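PDB 6EP3: Lmo0651 protein from Listeria monocytogenes serovar 1/2a, which controls expression of the agr system and mediates virulence as a GntR-family transcription factor, probably by sequence-specific binding to regulatory DNA. Local coordinates for residues 31-36 against 42-47; 57-62 against 71-76; 95-98 against 102-105; 119-122 against 128-131. All blocks are in the same frame, centred on the assembly; numbering follows the deposited sequence.

How the contacts relate
The four contacts follow one another along the chain without overlapping. Contacts 1 and 2 belong to the winged helix-turn-helix end of the protein, their centres about 19 Å apart, and they meet where Leu31 CD2 lies 4.0 Å from Val60 CG1; helix 44-56 of contact 1 leads through a short turn into strand 60-63 of contact 2. Residues 71-76 then lead into helix 77-101, the first helix of the all-helical FCD part. Contacts 3 and 4 lie there, about 27 Å apart between centres. Contact 3 is about 47 Å from contact 1, centre to centre, on the opposite side of the chain's centre, so the chain divides into a probable DNA-reading end and a helical body that probably serves regulation, as in FadR-like proteins.

Contact 1. Residues 31-36 against 42-47; sequences LAEEKL and VSRSPL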
loop_
_atom_site.group_PDB
_atom_site.type_symbol
_atom_site.label_atom_id
_atom_site.label_comp_id
_atom_site.label_asym_id
_atom_site.label_seq_id
_atom_site.Cartn_x
_atom_site.Cartn_y
_atom_site.Cartn_z
ATOM N N LEU B 31 -23.038 -0.481 -4.604
ATOM C CA LEU B 31 -23.474 0.767 -3.988
ATOM C C LEU B 31 -24.521 1.444 -4.865
ATOM O O LEU B 31 -24.261 1.746 -6.035
ATOM C CB LEU B 31 -22.282 1.694 -3.758
ATOM C CG LEU B 31 -21.248 1.291 -2.700
ATOM C CD1 LEU B 31 -21.925 0.617 -1.521
ATOM C CD2 LEU B 31 -20.154 0.404 -3.273
ATOM N N ALA B 32 -25.705 1.674 -4.302
ATOM C CA ALA B 32 -26.777 2.380 -5.004
ATOM C C ALA B 32 -26.537 3.874 -4.847
ATOM O O ALA B 32 -27.092 4.526 -3.962
ATOM C CB ALA B 32 -28.140 1.969 -4.462
ATOM N N GLU B 33 -25.702 4.421 -5.735
ATOM C CA GLU B 33 -25.298 5.821 -5.630
ATOM C C GLU B 33 -26.496 6.756 -5.673
ATOM O O GLU B 33 -26.489 7.808 -5.025
ATOM C CB GLU B 33 -24.305 6.156 -6.742
ATOM C CG GLU B 33 -23.078 5.265 -6.725
ATOM C CD GLU B 33 -21.994 5.730 -7.674
ATOM O OE1 GLU B 33 -22.116 6.847 -8.220
ATOM O OE2 GLU B 33 -21.015 4.978 -7.865
ATOM N N GLU B 34 -27.529 6.390 -6.430
ATOM C CA GLU B 34 -28.705 7.241 -6.548
ATOM C C GLU B 34 -29.540 7.198 -5.274
ATOM O O GLU B 34 -30.001 8.238 -4.790
ATOM C CB GLU B 34 -29.539 6.802 -7.753
ATOM C CG GLU B 34 -28.713 6.253 -8.917
ATOM C CD GLU B 34 -28.330 4.786 -8.742
ATOM O OE1 GLU B 34 -29.026 4.068 -7.990
ATOM O OE2 GLU B 34 -27.322 4.359 -9.346
ATOM N N LYS B 35 -29.731 6.003 -4.708
ATOM C CA LYS B 35 -30.453 5.881 -3.447
ATOM C C LYS B 35 -29.663 6.473 -2.287
ATOM O O LYS B 35 -30.254 7.030 -1.354
ATOM C CB LYS B 35 -30.776 4.412 -3.171
ATOM C CG LYS B 35 -31.550 4.170 -1.884
ATOM C CD LYS B 35 -32.111 2.758 -1.830
ATOM C CE LYS B 35 -32.999 2.472 -3.029
ATOM N NZ LYS B 35 -33.583 1.103 -2.978
ATOM N N LEU B 36 -28.333 6.374 -2.332
ATOM C CA LEU B 36 -27.511 6.917 -1.256
ATOM C C LEU B 36 -27.564 8.440 -1.229
ATOM O O LEU B 36 -27.665 9.042 -0.153
ATOM C CB LEU B 36 -26.070 6.432 -1.407
ATOM C CG LEU B 36 -25.772 4.978 -1.046
ATOM C CD1 LEU B 36 -24.381 4.598 -1.515
ATOM C CD2 LEU B 36 -25.917 4.751 0.450
ATOM N N VAL B 42 -28.114 14.922 -0.307
ATOM C CA VAL B 42 -26.993 15.571 -0.967
ATOM C C VAL B 42 -27.083 15.383 -2.471
ATOM O O VAL B 42 -27.803 14.522 -2.989
ATOM C CB VAL B 42 -25.646 15.046 -0.426
ATOM C CG1 VAL B 42 -25.675 15.033 1.083
ATOM C CG2 VAL B 42 -25.384 13.637 -0.940
ATOM N N SER B 43 -26.353 16.233 -3.188
ATOM C CA SER B 43 -26.156 16.060 -4.615
ATOM C C SER B 43 -25.148 14.937 -4.844
ATOM O O SER B 43 -24.568 14.388 -3.905
ATOM C CB SER B 43 -25.690 17.367 -5.254
ATOM O OG SER B 43 -25.648 17.254 -6.664
ATOM N N ARG B 44 -24.927 14.585 -6.107
ATOM C CA ARG B 44 -24.026 13.477 -6.385
ATOM C C ARG B 44 -22.562 13.894 -6.407
ATOM O O ARG B 44 -21.689 13.024 -6.326
ATOM C CB ARG B 44 -24.407 12.807 -7.706
ATOM C CG ARG B 44 -25.295 11.585 -7.517
ATOM C CD ARG B 44 -24.917 10.444 -8.452
ATOM N NE ARG B 44 -23.672 9.775 -8.085
ATOM C CZ ARG B 44 -22.538 9.887 -8.769
ATOM N NH1 ARG B 44 -22.488 10.658 -9.846
ATOM N NH2 ARG B 44 -21.456 9.229 -8.374
ATOM N N SER B 45 -22.270 15.192 -6.504
ATOM C CA SER B 45 -20.875 15.630 -6.514
ATOM C C SER B 45 -20.126 15.249 -5.244
ATOM O O SER B 45 -18.994 14.744 -5.354
ATOM C CB SER B 45 -20.800 17.139 -6.770
ATOM O OG SER B 45 -19.496 17.630 -6.497
ATOM N N PRO B 46 -20.662 15.456 -4.024
ATOM C CA PRO B 46 -19.943 14.976 -2.835
ATOM C C PRO B 46 -19.856 13.459 -2.784
ATOM O O PRO B 46 -18.765 12.893 -2.639
ATOM C CB PRO B 46 -20.770 15.537 -1.669
ATOM C CG PRO B 46 -22.115 15.810 -2.248
ATOM C CD PRO B 46 -21.854 16.241 -3.652
ATOM N N LEU B 47 -21.010 12.801 -2.925
ATOM C CA LEU B 47 -21.091 11.347 -2.829
ATOM C C LEU B 47 -20.076 10.670 -3.742
ATOM O O LEU B 47 -19.237 9.881 -3.286
ATOM C CB LEU B 47 -22.515 10.893 -3.159
ATOM C CG LEU B 47 -22.778 9.398 -3.325
ATOM C CD1 LEU B 47 -24.050 9.035 -2.603
ATOM C CD2 LEU B 47 -22.877 9.029 -4.797
#
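Glu33 OE1 forms a salt bridge with Arg44 NH2 at 2.5 Å, a short separation that ties together the starts of the two helices of a helix-turn-helix. Helix 33-40 is its first helix and helix 44-56 its second, the one that in GntR regulators usually reads the DNA. The carboxylate and guanidinium planes are only 26° apart, but the two side chains run across each other rather than side by side, and OE1 approaches the guanidinium at a slant. The neighbouring Arg44 NE stands 3.3 Å from the same Glu33 OE1. Beyond CG the glutamate is extended, whereas the arginine bends at chi2 and chi3 (73°), which folds its head back toward helix 33-40. Arg44 NH1 lies near Arg48, and a sulfate ion, probably from the crystallisation liquor, is about 5 Å from the Arg44 side chain; this is consistent with a basic surface suited to DNA phosphates.

Behind the salt bridge, Leu47 fills the angle between the helices. With CG anti to its backbone N (chi1 171°), it extends both methyl groups to the first turn of helix 33-40: Leu47 CD1 packs 3.5 Å from Leu36 CB, and Leu47 CD2 lies 3.8 Å from Glu33 CB. Leu36 also packs on Leu16 and Lys19 of helix 8-21, so this packing joins three helices. Ala32 is the N-cap of helix 33-40, and its carbonyl oxygen takes the first-turn bond from Leu36 N. In that same first turn, Leu47 CD1 lies 3.6 Å from Glu33 O.

Contact 2. Residues 57-62 against 71-76; sequences QGIVSY and NDCIVD
At the base of the wing of the winged helix, where hairpin strand 67-70 ends and the chain turns toward helix 77-101, Asn71 closes against the segment that leads into partner strand 60-63. Asn71 N donates to Ile59 O at 3.0 Å, a nearly straight bond (166°) that carries the pairing of the two strands one step beyond the hairpin. The side chain adds two more. Asn71 ND2 gives one bond to Gly58 O at 2.9 Å and another to Ser61 OG at 2.8 Å, and both acceptors lie in the plane of the amide. Two bonds in that plane fix the amide's rotation. The approach to Gly58 O is less regular from the acceptor's side, since ND2 stands well above the carbonyl plane instead of on a lone pair. Asn71 CG sits beside its own backbone N (chi1 -64°), which turns the amide back over the 58-61 backbone.

Gly58, with positive phi, ends helix 44-56 in a Schellman motif, so Asn71 holds the very place where helix gives way to wing. Ile59 and Cys73 make the apolar side of the contact. The Ile59 side chain also packs against Leu54 of helix 44-56 and against Phe158 and Phe163 of helix 147-163, bringing the winged helix up to the FCD body. Further along, Val75 touches Tyr148 of the second subunit. Cys73 completes the junction: pointing back toward Ile59, Cys73 SG lies 3.5 Å from Ile59 CG2 and 3.6 Å from Ile59 CA.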
loop_
_atom_site.group_PDB
_atom_site.type_symbol
_atom_site.label_atom_id
_atom_site.label_comp_id
_atom_site.label_asym_id
_atom_site.label_seq_id
_atom_site.Cartn_x
_atom_site.Cartn_y
_atom_site.Cartn_z
ATOM N N GLN B 57 -8.688 3.877 -1.127
ATOM C CA GLN B 57 -8.307 3.202 0.104
ATOM C C GLN B 57 -8.562 1.702 0.050
ATOM O O GLN B 57 -8.370 1.013 1.057
ATOM C CB GLN B 57 -9.052 3.818 1.293
ATOM C CG GLN B 57 -8.816 5.311 1.474
ATOM C CD GLN B 57 -9.742 5.938 2.502
ATOM O OE1 GLN B 57 -10.917 5.584 2.594
ATOM N NE2 GLN B 57 -9.211 6.867 3.289
ATOM N N GLY B 58 -8.981 1.182 -1.100
ATOM C CA GLY B 58 -9.248 -0.236 -1.225
ATOM C C GLY B 58 -10.504 -0.709 -0.537
ATOM O O GLY B 58 -10.753 -1.918 -0.494
ATOM N N ILE B 59 -11.313 0.210 -0.009
ATOM C CA ILE B 59 -12.541 -0.182 0.670
ATOM C C ILE B 59 -13.641 -0.489 -0.336
ATOM O O ILE B 59 -14.463 -1.387 -0.110
ATOM C CB ILE B 59 -12.958 0.922 1.659
ATOM C CG1 ILE B 59 -11.824 1.198 2.649
ATOM C CG2 ILE B 59 -14.252 0.558 2.375
ATOM C CD1 ILE B 59 -12.112 2.324 3.624
ATOM N N VAL B 60 -13.658 0.214 -1.465
ATOM C CA VAL B 60 -14.640 -0.005 -2.515
ATOM C C VAL B 60 -13.893 -0.346 -3.792
ATOM O O VAL B 60 -12.828 0.219 -4.069
ATOM C CB VAL B 60 -15.539 1.236 -2.708
ATOM C CG1 VAL B 60 -16.298 1.166 -4.032
ATOM C CG2 VAL B 60 -16.495 1.389 -1.535
ATOM N N SER B 61 -14.445 -1.283 -4.561
ATOM C CA SER B 61 -13.894 -1.689 -5.847
ATOM C C SER B 61 -14.939 -1.411 -6.916
ATOM O O SER B 61 -16.078 -1.878 -6.806
ATOM C CB SER B 61 -13.505 -3.170 -5.850
ATOM O OG SER B 61 -12.300 -3.387 -5.141
ATOM N N TYR B 62 -14.558 -0.645 -7.935
ATOM C CA TYR B 62 -15.434 -0.410 -9.072
ATOM C C TYR B 62 -15.112 -1.417 -10.168
ATOM O O TYR B 62 -13.941 -1.639 -10.488
ATOM C CB TYR B 62 -15.286 1.017 -9.599
ATOM C CG TYR B 62 -15.670 1.165 -11.058
ATOM C CD1 TYR B 62 -14.715 1.089 -12.068
ATOM C CD2 TYR B 62 -16.995 1.352 -11.425
ATOM C CE1 TYR B 62 -15.071 1.216 -13.399
ATOM C CE2 TYR B 62 -17.362 1.480 -12.750
ATOM C CZ TYR B 62 -16.397 1.412 -13.733
ATOM O OH TYR B 62 -16.757 1.537 -15.056
ATOM N N ASN B 71 -15.947 -3.952 -0.739
ATOM C CA ASN B 71 -15.079 -5.085 -0.464
ATOM C C ASN B 71 -15.289 -5.602 0.956
ATOM O O ASN B 71 -15.937 -4.968 1.791
ATOM C CB ASN B 71 -13.614 -4.702 -0.678
ATOM C CG ASN B 71 -13.310 -4.350 -2.118
ATOM O OD1 ASN B 71 -13.839 -4.965 -3.044
ATOM N ND2 ASN B 71 -12.458 -3.352 -2.314
ATOM N N ASP B 72 -14.755 -6.795 1.210
ATOM C CA ASP B 72 -14.781 -7.405 2.537
ATOM C C ASP B 72 -13.735 -6.699 3.391
ATOM O O ASP B 72 -12.545 -7.013 3.324
ATOM C CB ASP B 72 -14.514 -8.902 2.453
ATOM C CG ASP B 72 -14.811 -9.623 3.755
ATOM O OD1 ASP B 72 -15.212 -8.956 4.732
ATOM O OD2 ASP B 72 -14.640 -10.860 3.801
ATOM N N CYS B 73 -14.181 -5.737 4.200
ATOM C CA CYS B 73 -13.284 -4.857 4.932
ATOM C C CYS B 73 -13.211 -5.152 6.421
ATOM O O CYS B 73 -12.303 -4.642 7.086
ATOM C CB CYS B 73 -13.703 -3.392 4.745
ATOM S SG CYS B 73 -13.391 -2.752 3.103
ATOM N N ILE B 74 -14.126 -5.954 6.963
ATOM C CA ILE B 74 -14.114 -6.213 8.396
ATOM C C ILE B 74 -12.889 -7.048 8.739
ATOM O O ILE B 74 -12.510 -7.972 8.006
ATOM C CB ILE B 74 -15.424 -6.886 8.846
ATOM C CG1 ILE B 74 -15.594 -6.745 10.359
ATOM C CG2 ILE B 74 -15.485 -8.345 8.417
ATOM C CD1 ILE B 74 -15.816 -5.315 10.808
ATOM N N VAL B 75 -12.230 -6.689 9.833
ATOM C CA VAL B 75 -10.938 -7.254 10.194
ATOM C C VAL B 75 -11.112 -8.046 11.481
ATOM O O VAL B 75 -11.295 -7.467 12.559
ATOM C CB VAL B 75 -9.879 -6.156 10.358
ATOM C CG1 VAL B 75 -8.562 -6.746 10.824
ATOM C CG2 VAL B 75 -9.705 -5.392 9.053
ATOM N N ASP B 76 -11.042 -9.369 11.369
ATOM C CA ASP B 76 -11.022 -10.246 12.527
ATOM C C ASP B 76 -9.576 -10.405 12.994
ATOM O O ASP B 76 -8.666 -9.728 12.504
ATOM C CB ASP B 76 -11.679 -11.583 12.187
ATOM C CG ASP B 76 -10.902 -12.367 11.143
ATOM O OD1 ASP B 76 -10.207 -11.742 10.316
ATOM O OD2 ASP B 76 -10.999 -13.611 11.142
#

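Contact 3. Residues 95-98 against 102-105; sequences IAKA and GYEM
Ala98, buried near the end of helix 77-101, forms the inner part of this contact, while the partly exposed Lys97 and Tyr103 make its outer side, next to the solvent-exposed Gly102 and Glu104. As the chain leaves the helix at Gly102, where phi turns positive, it folds back so that Tyr103 N donates to Ala98 O at 3.1 Å. That bond is bent at the hydrogen (139°), yet it lies in the carbonyl plane and uses a lone pair. The small Ala98 side chain is covered on this side by the returning segment: Ala98 CB meets Met105 CG at 4.2 Å and Tyr103 CB at 4.4 Å. Tyr103 CD1 comes to 3.8 Å from Ala98 CA.

On the outer side, Lys97, its CG anti to the backbone N (chi1 -175°) and its chain straight to the tip, runs past the tyrosine obliquely. Lys97 CE reaches the edge of the ring near the ring plane, 3.7 Å from Tyr103 CE1 and 3.6 Å from Tyr103 OH. The ammonium group goes beyond the ring to other partners, a hydrogen bond to Ala144 O and a salt bridge to Glu85 of the second subunit.

The contact thus forms the turn between helix 77-101 and helix 107-123 of the FCD part. Met105 packs on Phe143 and Tyr103 on Glu145, both in the loop after helix 126-142, while Ile95, one turn back, faces helix 195-219.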
loop_
_atom_site.group_PDB
_atom_site.type_symbol
_atom_site.label_atom_id
_atom_site.label_comp_id
_atom_site.label_asym_id
_atom_site.label_seq_id
_atom_site.Cartn_x
_atom_site.Cartn_y
_atom_site.Cartn_z
ATOM N N ILE B 95 14.613 -0.340 10.154
ATOM C CA ILE B 95 15.723 -0.273 11.100
ATOM C C ILE B 95 16.984 -0.867 10.483
ATOM O O ILE B 95 18.085 -0.319 10.631
ATOM C CB ILE B 95 15.342 -0.956 12.426
ATOM C CG1 ILE B 95 14.136 -0.253 13.046
ATOM C CG2 ILE B 95 16.489 -0.898 13.410
ATOM C CD1 ILE B 95 14.280 1.252 13.085
ATOM N N ALA B 96 16.843 -1.976 9.754
ATOM C CA ALA B 96 18.002 -2.601 9.124
ATOM C C ALA B 96 18.643 -1.670 8.101
ATOM O O ALA B 96 19.870 -1.530 8.053
ATOM C CB ALA B 96 17.592 -3.924 8.473
ATOM N N LYS B 97 17.826 -1.033 7.261
ATOM C CA LYS B 97 18.362 -0.124 6.255
ATOM C C LYS B 97 19.043 1.072 6.899
ATOM O O LYS B 97 20.150 1.455 6.500
ATOM C CB LYS B 97 17.248 0.331 5.312
ATOM C CG LYS B 97 17.733 1.183 4.145
ATOM C CD LYS B 97 16.566 1.749 3.349
ATOM C CE LYS B 97 17.045 2.653 2.220
ATOM N NZ LYS B 97 15.908 3.366 1.575
ATOM N N ALA B 98 18.401 1.675 7.904
ATOM C CA ALA B 98 19.000 2.830 8.562
ATOM C C ALA B 98 20.336 2.467 9.195
ATOM O O ALA B 98 21.316 3.208 9.061
ATOM C CB ALA B 98 18.045 3.397 9.612
ATOM N N GLY B 102 23.846 3.826 7.595
ATOM C CA GLY B 102 24.288 4.889 8.483
ATOM C C GLY B 102 23.473 6.157 8.372
ATOM O O GLY B 102 24.017 7.258 8.531
ATOM N N TYR B 103 22.171 6.031 8.126
ATOM C CA TYR B 103 21.315 7.206 8.122
ATOM C C TYR B 103 21.244 7.822 9.517
ATOM O O TYR B 103 21.573 7.194 10.527
ATOM C CB TYR B 103 19.911 6.855 7.629
ATOM C CG TYR B 103 19.866 6.355 6.207
ATOM C CD1 TYR B 103 18.873 5.476 5.788
ATOM C CD2 TYR B 103 20.810 6.769 5.279
ATOM C CE1 TYR B 103 18.824 5.027 4.487
ATOM C CE2 TYR B 103 20.771 6.325 3.975
ATOM C CZ TYR B 103 19.777 5.452 3.582
ATOM O OH TYR B 103 19.738 5.004 2.279
ATOM N N GLU B 104 20.776 9.064 9.562
ATOM C CA GLU B 104 20.568 9.782 10.812
ATOM C C GLU B 104 19.102 9.651 11.206
ATOM O O GLU B 104 18.230 10.279 10.597
ATOM C CB GLU B 104 20.964 11.245 10.637
ATOM C CG GLU B 104 21.432 11.948 11.886
ATOM C CD GLU B 104 21.877 13.366 11.595
ATOM O OE1 GLU B 104 21.009 14.262 11.554
ATOM O OE2 GLU B 104 23.091 13.580 11.380
ATOM N N MET B 105 18.836 8.844 12.229
ATOM C CA MET B 105 17.473 8.645 12.699
ATOM C C MET B 105 17.034 9.824 13.559
ATOM O O MET B 105 17.748 10.229 14.482
ATOM C CB MET B 105 17.371 7.346 13.495
ATOM C CG MET B 105 17.848 6.116 12.748
ATOM S SD MET B 105 17.870 4.668 13.819
ATOM C CE MET B 105 19.606 4.240 13.777
#

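Contact 4. Residues 119-122 against 128-131; sequences RFSY and NYFD. With SO4 (sulfate ion), chain S.
Phe120 lies against Asn128 and Tyr129 from its first side-chain atom to its last. Phe120 CB packs 4.0 Å from Tyr129 CB, near the start of helix 126-142. From there CG, beside the backbone N (chi1 -75°), brings one face of the ring against Asn128: a CH-pi contact, with Asn128 CB 3.4 Å from the centroid of the Phe120 ring and only 6° off the normal. Phe120 CD1 is 3.5 Å from Asn128 CB and Phe120 CD2 3.6 Å from Asn128 O. Phe120 CE1, CE2 and CZ also meet Asn128 CB, CZ at 3.7 Å. The amide is inclined 28° to the ring, and Asn128 ND2 bonds to Asp125 in the intervening turn.

The guanidinium of Arg119 also meets the ring, with Phe120 CE1 over one guanidinium face, toward its rim. Arg119 NH1 binds O2 of a sulfate ion, probably from the crystallisation liquor, at 2.9 Å. Tyr129 CE1 lies 3.8 Å from Ser121 CB, and the tyrosine hydroxyl bonds to Asn180; Ser121 OG bonds to Arg176. Both those partners are on helix 173-192. This packing across a short turn joins two consecutive helices of the all-helical FCD domain, the fold of FadR-like regulators.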
loop_
_atom_site.group_PDB
_atom_site.type_symbol
_atom_site.label_atom_id
_atom_site.label_comp_id
_atom_site.label_asym_id
_atom_site.label_seq_id
_atom_site.Cartn_x
_atom_site.Cartn_y
_atom_site.Cartn_z
ATOM N N ARG B 119 1.629 10.089 27.622
ATOM C CA ARG B 119 0.683 11.108 28.062
ATOM C C ARG B 119 -0.753 10.648 27.873
ATOM O O ARG B 119 -1.588 10.787 28.775
ATOM C CB ARG B 119 0.933 12.409 27.300
ATOM C CG ARG B 119 -0.127 13.467 27.546
ATOM C CD ARG B 119 0.337 14.834 27.066
ATOM N NE ARG B 119 0.087 15.056 25.646
ATOM C CZ ARG B 119 -0.986 15.680 25.173
ATOM N NH1 ARG B 119 -1.910 16.140 26.008
ATOM N NH2 ARG B 119 -1.135 15.850 23.867
ATOM N N PHE B 120 -1.067 10.109 26.695
ATOM C CA PHE B 120 -2.440 9.688 26.444
ATOM C C PHE B 120 -2.809 8.460 27.272
ATOM O O PHE B 120 -3.969 8.314 27.676
ATOM C CB PHE B 120 -2.639 9.454 24.950
ATOM C CG PHE B 120 -2.732 10.728 24.158
ATOM C CD1 PHE B 120 -3.589 11.742 24.560
ATOM C CD2 PHE B 120 -1.938 10.933 23.042
ATOM C CE1 PHE B 120 -3.678 12.925 23.843
ATOM C CE2 PHE B 120 -2.018 12.115 22.321
ATOM C CZ PHE B 120 -2.891 13.112 22.723
ATOM N N SER B 121 -1.838 7.600 27.587
ATOM C CA SER B 121 -2.114 6.509 28.518
ATOM C C SER B 121 -2.390 7.042 29.920
ATOM O O SER B 121 -3.263 6.524 30.627
ATOM C CB SER B 121 -0.946 5.526 28.544
ATOM O OG SER B 121 -1.257 4.410 29.361
ATOM N N TYR B 122 -1.658 8.075 30.339
ATOM C CA TYR B 122 -1.911 8.670 31.647
ATOM C C TYR B 122 -3.286 9.324 31.691
ATOM O O TYR B 122 -3.976 9.269 32.716
ATOM C CB TYR B 122 -0.812 9.680 31.981
ATOM C CG TYR B 122 -1.089 10.519 33.207
ATOM C CD1 TYR B 122 -0.795 10.045 34.478
ATOM C CD2 TYR B 122 -1.635 11.792 33.092
ATOM C CE1 TYR B 122 -1.046 10.814 35.603
ATOM C CE2 TYR B 122 -1.889 12.564 34.207
ATOM C CZ TYR B 122 -1.594 12.071 35.458
ATOM O OH TYR B 122 -1.845 12.843 36.569
ATOM N N ASN B 128 -6.697 8.537 21.154
ATOM C CA ASN B 128 -5.443 9.247 20.967
ATOM C C ASN B 128 -4.248 8.367 21.304
ATOM O O ASN B 128 -3.199 8.493 20.670
ATOM C CB ASN B 128 -5.436 10.523 21.799
ATOM C CG ASN B 128 -6.224 11.635 21.145
ATOM O OD1 ASN B 128 -6.142 11.834 19.932
ATOM N ND2 ASN B 128 -6.985 12.376 21.943
ATOM N N TYR B 129 -4.392 7.444 22.259
ATOM C CA TYR B 129 -3.304 6.514 22.545
ATOM C C TYR B 129 -3.060 5.567 21.377
ATOM O O TYR B 129 -1.906 5.277 21.040
ATOM C CB TYR B 129 -3.596 5.724 23.822
ATOM C CG TYR B 129 -2.523 4.706 24.128
ATOM C CD1 TYR B 129 -1.344 5.076 24.762
ATOM C CD2 TYR B 129 -2.684 3.376 23.765
ATOM C CE1 TYR B 129 -0.359 4.143 25.030
ATOM C CE2 TYR B 129 -1.704 2.440 24.023
ATOM C CZ TYR B 129 -0.546 2.826 24.653
ATOM O OH TYR B 129 0.423 1.884 24.911
ATOM N N PHE B 130 -4.131 5.049 20.773
ATOM C CA PHE B 130 -3.994 4.222 19.576
ATOM C C PHE B 130 -3.291 4.995 18.464
ATOM O O PHE B 130 -2.342 4.495 17.841
ATOM C CB PHE B 130 -5.378 3.753 19.119
ATOM C CG PHE B 130 -5.377 2.438 18.376
ATOM C CD1 PHE B 130 -4.532 1.405 18.748
ATOM C CD2 PHE B 130 -6.249 2.233 17.318
ATOM C CE1 PHE B 130 -4.547 0.195 18.065
ATOM C CE2 PHE B 130 -6.269 1.028 16.630
ATOM C CZ PHE B 130 -5.417 0.007 17.005
ATOM N N ASP B 131 -3.736 6.231 18.217
ATOM C CA ASP B 131 -3.111 7.058 17.188
ATOM C C ASP B 131 -1.638 7.313 17.495
ATOM O O ASP B 131 -0.798 7.296 16.592
ATOM C CB ASP B 131 -3.857 8.385 17.059
ATOM C CG ASP B 131 -5.239 8.224 16.467
ATOM O OD1 ASP B 131 -5.540 7.136 15.927
ATOM O OD2 ASP B 131 -6.033 9.185 16.559
HETATM S S SO4 S . -3.558 19.335 24.071
HETATM O O1 SO4 S . -3.712 18.725 22.752
HETATM O O2 SO4 S . -3.588 18.293 25.093
HETATM O O3 SO4 S . -4.651 20.275 24.304
HETATM O O4 SO4 S . -2.284 20.047 24.131
#